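Local coordinates for universal stress protein A-like protein (PDB 2GM3) that is of unsettled cellular role but holds AMP in a universal stress protein fold and probably works as a nucleotide-binding protein, at residues D126-S132 against C156-K162; P112-C117 against V146-C150; A14-K18 against D171-D175. One frame throughout, in Å; residues are numbered along the deposited sequence.

Contact 1 (D126-S132 against C156-K162); sequences DFLVVGS and CPVMTIK. With AMP (adenosine monophosphate), chain G.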
loop_
_atom_site.group_PDB
_atom_site.type_symbol
_atom_site.label_atom_id
_atom_site.label_comp_id
_atom_site.label_asym_id
_atom_site.label_seq_id
_atom_site.Cartn_x
_atom_site.Cartn_y
_atom_site.Cartn_z
ATOM N N ASP A 126 -9.551 -1.227 -5.837
ATOM C CA ASP A 126 -9.603 -0.413 -4.667
ATOM C C ASP A 126 -8.175 -0.051 -4.270
ATOM O O ASP A 126 -7.928 1.071 -3.851
ATOM C CB ASP A 126 -10.342 -1.129 -3.568
ATOM C CG ASP A 126 -11.802 -1.341 -3.904
ATOM O OD1 ASP A 126 -12.553 -0.355 -4.045
ATOM O OD2 ASP A 126 -12.204 -2.509 -4.034
ATOM N N PHE A 127 -7.250 -1.000 -4.410
ATOM C CA PHE A 127 -5.855 -0.711 -4.294
ATOM C C PHE A 127 -4.933 -1.566 -5.135
ATOM O O PHE A 127 -5.326 -2.623 -5.629
ATOM C CB PHE A 127 -5.399 -0.654 -2.833
ATOM C CG PHE A 127 -5.404 -1.967 -2.091
ATOM C CD1 PHE A 127 -4.209 -2.572 -1.752
ATOM C CD2 PHE A 127 -6.595 -2.534 -1.637
ATOM C CE1 PHE A 127 -4.191 -3.767 -1.005
ATOM C CE2 PHE A 127 -6.596 -3.701 -0.915
ATOM C CZ PHE A 127 -5.393 -4.328 -0.590
ATOM N N LEU A 128 -3.689 -1.099 -5.253
ATOM C CA LEU A 128 -2.630 -1.766 -6.005
ATOM C C LEU A 128 -1.570 -2.285 -5.042
ATOM O O LEU A 128 -1.074 -1.541 -4.191
ATOM C CB LEU A 128 -2.004 -0.731 -6.965
ATOM C CG LEU A 128 -0.750 -1.069 -7.758
ATOM C CD1 LEU A 128 -0.991 -2.337 -8.600
ATOM C CD2 LEU A 128 -0.322 0.061 -8.623
ATOM N N VAL A 129 -1.234 -3.556 -5.163
ATOM C CA VAL A 129 -0.106 -4.125 -4.444
ATOM C C VAL A 129 1.067 -4.352 -5.414
ATOM O O VAL A 129 0.908 -4.987 -6.464
ATOM C CB VAL A 129 -0.470 -5.467 -3.802
ATOM C CG1 VAL A 129 0.717 -6.040 -3.082
ATOM C CG2 VAL A 129 -1.653 -5.337 -2.845
ATOM N N VAL A 130 2.226 -3.812 -5.062
ATOM C CA VAL A 130 3.434 -4.059 -5.790
ATOM C C VAL A 130 4.453 -4.480 -4.774
ATOM O O VAL A 130 4.452 -3.991 -3.632
ATOM C CB VAL A 130 3.954 -2.780 -6.575
ATOM C CG1 VAL A 130 2.998 -2.438 -7.731
ATOM C CG2 VAL A 130 4.091 -1.577 -5.647
ATOM N N GLY A 131 5.310 -5.405 -5.182
ATOM C CA GLY A 131 6.503 -5.719 -4.446
ATOM C C GLY A 131 7.461 -4.566 -4.681
ATOM O O GLY A 131 7.154 -3.657 -5.451
ATOM N N SER A 132 8.609 -4.592 -4.008
ATOM C CA SER A 132 9.608 -3.575 -4.184
ATOM C C SER A 132 10.950 -4.134 -3.775
ATOM O O SER A 132 11.052 -4.834 -2.776
ATOM C CB SER A 132 9.271 -2.352 -3.338
ATOM O OG SER A 132 10.396 -1.479 -3.277
ATOM N N CYS A 156 -4.990 5.057 -7.394
ATOM C CA CYS A 156 -5.610 4.331 -6.320
ATOM C C CYS A 156 -4.547 4.195 -5.225
ATOM O O CYS A 156 -3.375 4.445 -5.481
ATOM C CB CYS A 156 -6.034 2.948 -6.810
ATOM S SG CYS A 156 -4.641 1.952 -7.177
ATOM N N PRO A 157 -4.952 3.802 -4.008
ATOM C CA PRO A 157 -3.990 3.424 -2.958
ATOM C C PRO A 157 -2.983 2.386 -3.424
ATOM O O PRO A 157 -3.331 1.457 -4.161
ATOM C CB PRO A 157 -4.879 2.804 -1.883
ATOM C CG PRO A 157 -6.188 3.599 -2.025
ATOM C CD PRO A 157 -6.347 3.759 -3.526
ATOM N N VAL A 158 -1.742 2.553 -3.001
ATOM C CA VAL A 158 -0.679 1.651 -3.367
ATOM C C VAL A 158 -0.044 1.082 -2.100
ATOM O O VAL A 158 0.289 1.818 -1.196
ATOM C CB VAL A 158 0.422 2.354 -4.266
ATOM C CG1 VAL A 158 1.415 1.332 -4.755
ATOM C CG2 VAL A 158 -0.194 3.034 -5.483
HETATM N N MSE A 159 0.082 -0.227 -2.057
HETATM C CA MSE A 159 0.692 -0.928 -0.982
HETATM C C MSE A 159 2.001 -1.410 -1.564
HETATM O O MSE A 159 1.992 -2.166 -2.543
HETATM C CB MSE A 159 -0.169 -2.145 -0.645
HETATM C CG MSE A 159 0.465 -3.054 0.388
HETATM SE SE MSE A 159 0.442 -2.188 2.129
HETATM C CE MSE A 159 -1.247 -2.692 2.587
ATOM N N THR A 160 3.120 -0.972 -0.990
ATOM C CA THR A 160 4.428 -1.445 -1.415
ATOM C C THR A 160 4.971 -2.356 -0.328
ATOM O O THR A 160 5.089 -1.943 0.832
ATOM C CB THR A 160 5.470 -0.309 -1.661
ATOM O OG1 THR A 160 5.536 0.513 -0.511
ATOM C CG2 THR A 160 5.049 0.570 -2.752
ATOM N N ILE A 161 5.289 -3.597 -0.720
ATOM C CA ILE A 161 5.813 -4.609 0.178
ATOM C C ILE A 161 7.187 -4.997 -0.280
ATOM O O ILE A 161 7.359 -5.358 -1.429
ATOM C CB ILE A 161 4.884 -5.869 0.192
ATOM C CG1 ILE A 161 3.462 -5.461 0.613
ATOM C CG2 ILE A 161 5.446 -6.982 1.124
ATOM C CD1 ILE A 161 2.397 -6.142 -0.090
ATOM N N LYS A 162 8.157 -4.895 0.627
ATOM C CA LYS A 162 9.543 -5.239 0.391
ATOM C C LYS A 162 9.768 -6.648 0.850
ATOM O O LYS A 162 8.973 -7.177 1.603
ATOM C CB LYS A 162 10.495 -4.337 1.162
ATOM C CG LYS A 162 10.577 -2.927 0.596
ATOM C CD LYS A 162 11.205 -1.975 1.633
ATOM C CE LYS A 162 10.998 -0.503 1.263
ATOM N NZ LYS A 162 10.730 0.341 2.524
HETATM P P AMP G . 10.661 -2.389 -8.177
HETATM O O1P AMP G . 10.949 -2.399 -9.570
HETATM O O2P AMP G . 11.580 -3.206 -7.348
HETATM O O3P AMP G . 10.394 -1.104 -7.554
HETATM O "O5'" AMP G . 9.268 -3.128 -7.954
HETATM C "C5'" AMP G . 9.140 -4.499 -8.262
HETATM C "C4'" AMP G . 7.661 -4.751 -8.383
HETATM O "O4'" AMP G . 7.086 -4.073 -9.552
HETATM C "C3'" AMP G . 7.332 -6.205 -8.572
HETATM O "O3'" AMP G . 7.311 -6.831 -7.256
HETATM C "C2'" AMP G . 5.933 -6.112 -9.161
HETATM O "O2'" AMP G . 4.997 -5.956 -8.094
HETATM C "C1'" AMP G . 5.991 -4.849 -10.013
HETATM N N9 AMP G . 6.423 -5.221 -11.374
HETATM C C8 AMP G . 7.670 -5.173 -11.897
HETATM N N7 AMP G . 7.632 -5.604 -13.170
HETATM C C5 AMP G . 6.358 -5.886 -13.469
HETATM C C6 AMP G . 5.684 -6.343 -14.605
HETATM N N6 AMP G . 6.298 -6.614 -15.743
HETATM N N1 AMP G . 4.371 -6.526 -14.532
HETATM C C2 AMP G . 3.678 -6.296 -13.435
HETATM N N3 AMP G . 4.266 -5.855 -12.333
HETATM C C4 AMP G . 5.596 -5.641 -12.325
#

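Contact 2 (P112-C117 against V146-C150); sequences PKDVIC and VSAFC. With AMP (adenosine monophosphate), chain G.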
loop_
_atom_site.group_PDB
_atom_site.type_symbol
_atom_site.label_atom_id
_atom_site.label_comp_id
_atom_site.label_asym_id
_atom_site.label_seq_id
_atom_site.Cartn_x
_atom_site.Cartn_y
_atom_site.Cartn_z
ATOM N N PRO A 112 6.020 -1.671 -18.181
ATOM C CA PRO A 112 5.319 -2.111 -16.973
ATOM C C PRO A 112 4.771 -1.000 -16.059
ATOM O O PRO A 112 3.600 -1.057 -15.692
ATOM C CB PRO A 112 6.344 -3.006 -16.252
ATOM C CG PRO A 112 7.182 -3.534 -17.356
ATOM C CD PRO A 112 7.288 -2.396 -18.358
ATOM N N LYS A 113 5.574 -0.002 -15.706
ATOM C CA LYS A 113 5.103 1.029 -14.780
ATOM C C LYS A 113 3.966 1.878 -15.388
ATOM O O LYS A 113 2.988 2.194 -14.698
ATOM C CB LYS A 113 6.250 1.919 -14.331
ATOM C CG LYS A 113 7.130 2.331 -15.441
ATOM C CD LYS A 113 7.890 3.545 -15.086
ATOM C CE LYS A 113 8.296 4.311 -16.315
ATOM N NZ LYS A 113 9.606 3.794 -16.719
ATOM N N ASP A 114 4.097 2.232 -16.665
ATOM C CA ASP A 114 3.074 2.967 -17.390
ATOM C C ASP A 114 1.777 2.150 -17.476
ATOM O O ASP A 114 0.680 2.666 -17.222
ATOM C CB ASP A 114 3.555 3.313 -18.831
ATOM C CG ASP A 114 4.483 4.543 -18.886
ATOM O OD1 ASP A 114 4.493 5.357 -17.921
ATOM O OD2 ASP A 114 5.194 4.720 -19.918
ATOM N N VAL A 115 1.921 0.877 -17.834
ATOM C CA VAL A 115 0.773 -0.001 -18.057
ATOM C C VAL A 115 0.034 -0.287 -16.765
ATOM O O VAL A 115 -1.199 -0.249 -16.736
ATOM C CB VAL A 115 1.170 -1.339 -18.763
ATOM C CG1 VAL A 115 0.047 -2.316 -18.697
ATOM C CG2 VAL A 115 1.528 -1.075 -20.201
ATOM N N ILE A 116 0.782 -0.563 -15.702
ATOM C CA ILE A 116 0.170 -0.762 -14.381
ATOM C C ILE A 116 -0.722 0.421 -14.049
ATOM O O ILE A 116 -1.873 0.223 -13.643
ATOM C CB ILE A 116 1.211 -0.908 -13.250
ATOM C CG1 ILE A 116 2.042 -2.171 -13.454
ATOM C CG2 ILE A 116 0.520 -0.881 -11.863
ATOM C CD1 ILE A 116 3.169 -2.292 -12.463
ATOM N N CYS A 117 -0.209 1.637 -14.255
ATOM C CA CYS A 117 -0.979 2.843 -14.020
ATOM C C CYS A 117 -2.160 2.998 -14.962
ATOM O O CYS A 117 -3.221 3.464 -14.549
ATOM C CB CYS A 117 -0.085 4.096 -14.057
ATOM S SG CYS A 117 0.983 4.181 -12.604
ATOM N N VAL A 146 9.812 0.401 -10.951
ATOM C CA VAL A 146 8.359 0.189 -11.015
ATOM C C VAL A 146 7.563 0.656 -9.791
ATOM O O VAL A 146 6.645 1.473 -9.922
ATOM C CB VAL A 146 7.982 -1.281 -11.399
ATOM C CG1 VAL A 146 6.473 -1.420 -11.485
ATOM C CG2 VAL A 146 8.618 -1.664 -12.720
ATOM N N SER A 147 7.885 0.118 -8.622
ATOM C CA SER A 147 7.103 0.379 -7.415
ATOM C C SER A 147 7.052 1.862 -7.082
ATOM O O SER A 147 6.004 2.347 -6.699
ATOM C CB SER A 147 7.591 -0.433 -6.204
ATOM O OG SER A 147 8.910 -0.048 -5.781
ATOM N N ALA A 148 8.167 2.575 -7.216
ATOM C CA ALA A 148 8.198 4.009 -6.922
ATOM C C ALA A 148 7.337 4.809 -7.901
ATOM O O ALA A 148 6.732 5.797 -7.524
ATOM C CB ALA A 148 9.640 4.534 -6.950
ATOM N N PHE A 149 7.324 4.409 -9.168
ATOM C CA PHE A 149 6.478 5.071 -10.158
ATOM C C PHE A 149 5.005 4.877 -9.838
ATOM O O PHE A 149 4.230 5.820 -9.922
ATOM C CB PHE A 149 6.771 4.539 -11.560
ATOM C CG PHE A 149 6.095 5.310 -12.658
ATOM C CD1 PHE A 149 6.707 6.443 -13.213
ATOM C CD2 PHE A 149 4.865 4.895 -13.164
ATOM C CE1 PHE A 149 6.096 7.155 -14.260
ATOM C CE2 PHE A 149 4.248 5.603 -14.203
ATOM C CZ PHE A 149 4.863 6.725 -14.752
ATOM N N CYS A 150 4.638 3.663 -9.453
ATOM C CA CYS A 150 3.256 3.378 -9.096
ATOM C C CYS A 150 2.738 4.208 -7.893
ATOM O O CYS A 150 1.654 4.818 -7.961
ATOM C CB CYS A 150 3.072 1.874 -8.889
ATOM S SG CYS A 150 3.340 0.950 -10.455
HETATM P P AMP G . 10.661 -2.389 -8.177
HETATM O O1P AMP G . 10.949 -2.399 -9.570
HETATM O O2P AMP G . 11.580 -3.206 -7.348
HETATM O O3P AMP G . 10.394 -1.104 -7.554
HETATM O "O5'" AMP G . 9.268 -3.128 -7.954
HETATM C "C5'" AMP G . 9.140 -4.499 -8.262
HETATM C "C4'" AMP G . 7.661 -4.751 -8.383
HETATM O "O4'" AMP G . 7.086 -4.073 -9.552
HETATM C "C3'" AMP G . 7.332 -6.205 -8.572
HETATM O "O3'" AMP G . 7.311 -6.831 -7.256
HETATM C "C2'" AMP G . 5.933 -6.112 -9.161
HETATM O "O2'" AMP G . 4.997 -5.956 -8.094
HETATM C "C1'" AMP G . 5.991 -4.849 -10.013
HETATM N N9 AMP G . 6.423 -5.221 -11.374
HETATM C C8 AMP G . 7.670 -5.173 -11.897
HETATM N N7 AMP G . 7.632 -5.604 -13.170
HETATM C C5 AMP G . 6.358 -5.886 -13.469
HETATM C C6 AMP G . 5.684 -6.343 -14.605
HETATM N N6 AMP G . 6.298 -6.614 -15.743
HETATM N N1 AMP G . 4.371 -6.526 -14.532
HETATM C C2 AMP G . 3.678 -6.296 -13.435
HETATM N N3 AMP G . 4.266 -5.855 -12.333
HETATM C C4 AMP G . 5.596 -5.641 -12.325
#

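Contact 3 (A14-K18 against D171-D175); sequences ASTIK and DPADD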
loop_
_atom_site.group_PDB
_atom_site.type_symbol
_atom_site.label_atom_id
_atom_site.label_comp_id
_atom_site.label_asym_id
_atom_site.label_seq_id
_atom_site.Cartn_x
_atom_site.Cartn_y
_atom_site.Cartn_z
ATOM N N ALA A 14 8.145 -11.896 -13.494
ATOM C CA ALA A 14 8.978 -13.079 -13.469
ATOM C C ALA A 14 10.301 -12.787 -12.774
ATOM O O ALA A 14 10.767 -11.676 -12.810
ATOM C CB ALA A 14 9.210 -13.584 -14.907
ATOM N N SER A 15 10.904 -13.788 -12.154
ATOM C CA SER A 15 12.212 -13.618 -11.557
ATOM C C SER A 15 13.274 -13.637 -12.634
ATOM O O SER A 15 13.111 -14.319 -13.647
ATOM C CB SER A 15 12.501 -14.724 -10.564
ATOM O OG SER A 15 13.895 -14.842 -10.401
ATOM N N THR A 16 14.361 -12.898 -12.417
ATOM C CA THR A 16 15.501 -12.950 -13.344
ATOM C C THR A 16 16.650 -13.818 -12.814
ATOM O O THR A 16 17.583 -14.106 -13.557
ATOM C CB THR A 16 16.026 -11.550 -13.765
ATOM O OG1 THR A 16 16.539 -10.872 -12.619
ATOM C CG2 THR A 16 14.907 -10.706 -14.383
ATOM N N ILE A 17 16.586 -14.223 -11.544
ATOM C CA ILE A 17 17.605 -15.086 -10.964
ATOM C C ILE A 17 17.065 -16.487 -10.754
ATOM O O ILE A 17 17.762 -17.477 -11.013
ATOM C CB ILE A 17 18.138 -14.565 -9.616
ATOM C CG1 ILE A 17 17.037 -13.816 -8.839
ATOM C CG2 ILE A 17 19.446 -13.730 -9.833
ATOM C CD1 ILE A 17 16.916 -14.247 -7.397
ATOM N N LYS A 18 15.832 -16.570 -10.257
ATOM C CA LYS A 18 15.158 -17.857 -10.111
ATOM C C LYS A 18 14.858 -18.364 -11.507
ATOM O O LYS A 18 14.417 -17.595 -12.358
ATOM C CB LYS A 18 13.845 -17.729 -9.319
ATOM C CG LYS A 18 14.021 -17.272 -7.861
ATOM C CD LYS A 18 12.908 -17.761 -6.939
ATOM C CE LYS A 18 13.519 -18.636 -5.799
ATOM N NZ LYS A 18 12.468 -19.358 -4.977
ATOM N N ASP A 171 22.674 -8.948 -4.183
ATOM C CA ASP A 171 22.461 -7.771 -5.012
ATOM C C ASP A 171 20.962 -7.505 -5.077
ATOM O O ASP A 171 20.214 -8.277 -5.668
ATOM C CB ASP A 171 23.055 -7.970 -6.405
ATOM C CG ASP A 171 22.825 -6.779 -7.325
ATOM O OD1 ASP A 171 22.070 -5.842 -6.976
ATOM O OD2 ASP A 171 23.417 -6.793 -8.423
ATOM N N PRO A 172 20.517 -6.404 -4.452
ATOM C CA PRO A 172 19.079 -6.165 -4.321
ATOM C C PRO A 172 18.358 -5.951 -5.654
ATOM O O PRO A 172 17.105 -6.120 -5.731
ATOM C CB PRO A 172 18.997 -4.917 -3.437
ATOM C CG PRO A 172 20.356 -4.726 -2.841
ATOM C CD PRO A 172 21.324 -5.344 -3.813
ATOM N N ALA A 173 19.119 -5.607 -6.694
ATOM C CA ALA A 173 18.536 -5.413 -8.032
ATOM C C ALA A 173 17.983 -6.732 -8.573
ATOM O O ALA A 173 17.011 -6.742 -9.315
ATOM C CB ALA A 173 19.571 -4.797 -9.001
ATOM N N ASP A 174 18.615 -7.830 -8.163
ATOM C CA ASP A 174 18.187 -9.187 -8.460
ATOM C C ASP A 174 16.851 -9.474 -7.851
ATOM O O ASP A 174 16.603 -9.176 -6.687
ATOM C CB ASP A 174 19.177 -10.187 -7.870
ATOM C CG ASP A 174 20.509 -10.142 -8.551
ATOM O OD1 ASP A 174 21.548 -10.285 -7.852
ATOM O OD2 ASP A 174 20.528 -9.934 -9.783
ATOM N N ASP A 175 16.004 -10.107 -8.642
ATOM C CA ASP A 175 14.648 -10.411 -8.233
ATOM C C ASP A 175 14.221 -11.669 -8.993
ATOM O O ASP A 175 13.345 -12.425 -8.534
ATOM C CB ASP A 175 13.717 -9.230 -8.515
ATOM C CG ASP A 175 12.552 -9.140 -7.533
ATOM O OD1 ASP A 175 11.645 -8.318 -7.752
ATOM O OD2 ASP A 175 12.518 -9.886 -6.538
ATOM O OXT ASP A 175 14.803 -11.961 -10.068
#

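Contact 1 (D126-S132 against C156-K162)
Leu128, Val129, Val130 and Gly131 pair in parallel register with Val158, Met159, Thr160 and Ile161, and the axes of the two short strands lie at 31° to each other. The ladder includes Leu128 N to Pro157 O, 2.8 Å. Met159 N bonds to Leu128 O, and Val130 N to Met159 O. Ile161 N bonds to Val130 O at 3.1 Å.

Val129, Met159 and Ile161 share one face of the sheet. Val129 has CG1 anti to the backbone N (chi1 179°), which brings Val129 CG1 within 3.4 Å of Ile161 CD1. CB of Met159, a selenomethionine, lies at the edge of the Phe127 ring, 4.2 Å from Phe127 CD1. Trp33 of the second subunit meets the Phe127 ring at a steep angle.

On the face of Leu128 and Val130, Leu128 CB rests 3.8 Å from Cys156 SG. Further along, the methyls Val130 CG2 and Thr160 CG2 meet at 3.7 Å, their side chains lying alongside and pointing the same way. Val158 to Thr160 also pair antiparallel with a strand of the second subunit, so the sheet runs on across the interface with that subunit.

Gly131 N gives a hydrogen bond to AMP O2' at 3.0 Å. The chemistry is thus split: mainly apolar side chains pack on the two strands, while at Gly131 the bare backbone serves the ribose.

Contact 2 (P112-C117 against V146-C150)
Phe149 has its CG anti to the backbone N (chi1 -171°), which carries the ring out to Lys113. Lys113 has its CG between the backbone N and the carbonyl carbon (chi1 45°), and its chain crosses the ring at about a right angle. Lys113 CD sits over one face, offset toward the rim and 3.7 Å from the ring centroid of Phe149, a CH-pi contact. Lys113 CB touches Phe149 CD2 at 3.5 Å. The ammonium group is too far for more than a weak cation-pi attraction; its salt bridge is to Asp111.

Two more groups reach the ring obliquely. Asp114 OD1 lies 3.5 Å from Phe149 CZ, and Cys117 SG is 3.9 Å from Phe149 CE2, a sulfur-aromatic contact.

Segments 112-117 and 146-150, the first turns of their helices, run in the same general direction, 36° apart, on the Leu128 face of the parallel sheet. This is the alpha/beta nucleotide-binding fold of universal stress proteins. Nearer the sheet, Ile116 CG2 packs on Cys150 SG at 3.6 Å, and Ile116 CD1 meets Val146 CG1, also at 3.6 Å. The same CD1 reaches the adenine N3 of AMP, while Val146 CG1 lies against the ribose O4'. The N-terminal end of helix 146-153 holds the phosphate: Ser147 N bonds to AMP O3P at 3.0 Å, Ser147 OG bonds to the same oxygen, and Val146 N adds a weak bond to AMP O1P.

Contact 3 (A14-K18 against D171-D175)
Ser15 meets the C-terminal carboxylate of Asp175 all along its short side chain. Ser15 CB comes first, 3.2 Å from Asp175 O. Beyond it, Ser15 OG is anti to the backbone N (chi1 157°) and reaches 3.0 Å from Asp175 OXT. The same OG turns back on its own loop. Ser15 OG accepts from Ile17 N, an ST turn, and from Lys18 N at 2.6 Å, an ST motif. With these two bonds made, the N-H groups of Thr16 and Ile17 both reach Asp175 OXT.

That oxygen takes three hydrogen bonds. Thr16 N gives one to Asp175 OXT at 2.6 Å. Ile17 N gives another to Asp175 OXT at 3.2 Å. Thr16 OG1 gives the third to Asp175 OXT at 3.3 Å. The negative charge of the chain terminus is thus met by a small group of donors in the loop between strand 6-11 and helix 25-39. Were Ser15 an alanine, the Ile17 and Lys18 N-H groups would lose this acceptor, and the loop would probably be free to shift away from OXT.

Ile17 also packs on this group. Ile17 CG1 touches Asp175 OXT, and Ile17 CG2 crosses to Asp174 OD2 at 3.9 Å. The tail arrives by a type I beta turn from Asp171 to Asp174, with an Asx turn at Asp171. The Asp175 side-chain carboxylate bonds outside the two segments: OD1 bonds to Ser26 OG, a residue that also binds AMP, and OD2 forms a salt bridge with Arg163.

From the N terminus, residues 14-18 come first, just after strand 6-11, and form the first half of contact 3. Helix 112-123 then supplies the first half of contact 2, and strand 127-132 the first half of contact 1. Residues 146-150 close contact 2, and 156-162 close contact 1, so these two loops cross. They also touch: Leu128 packs on Ile116, and both contacts reach AMP. One joins neighbouring strands of the sheet, the other two helices lying on it. Residues 171-175 close contact 3 last, over a loop that encloses both others. It touches neither and ties the C-terminal tail to the loop before helix 25-39.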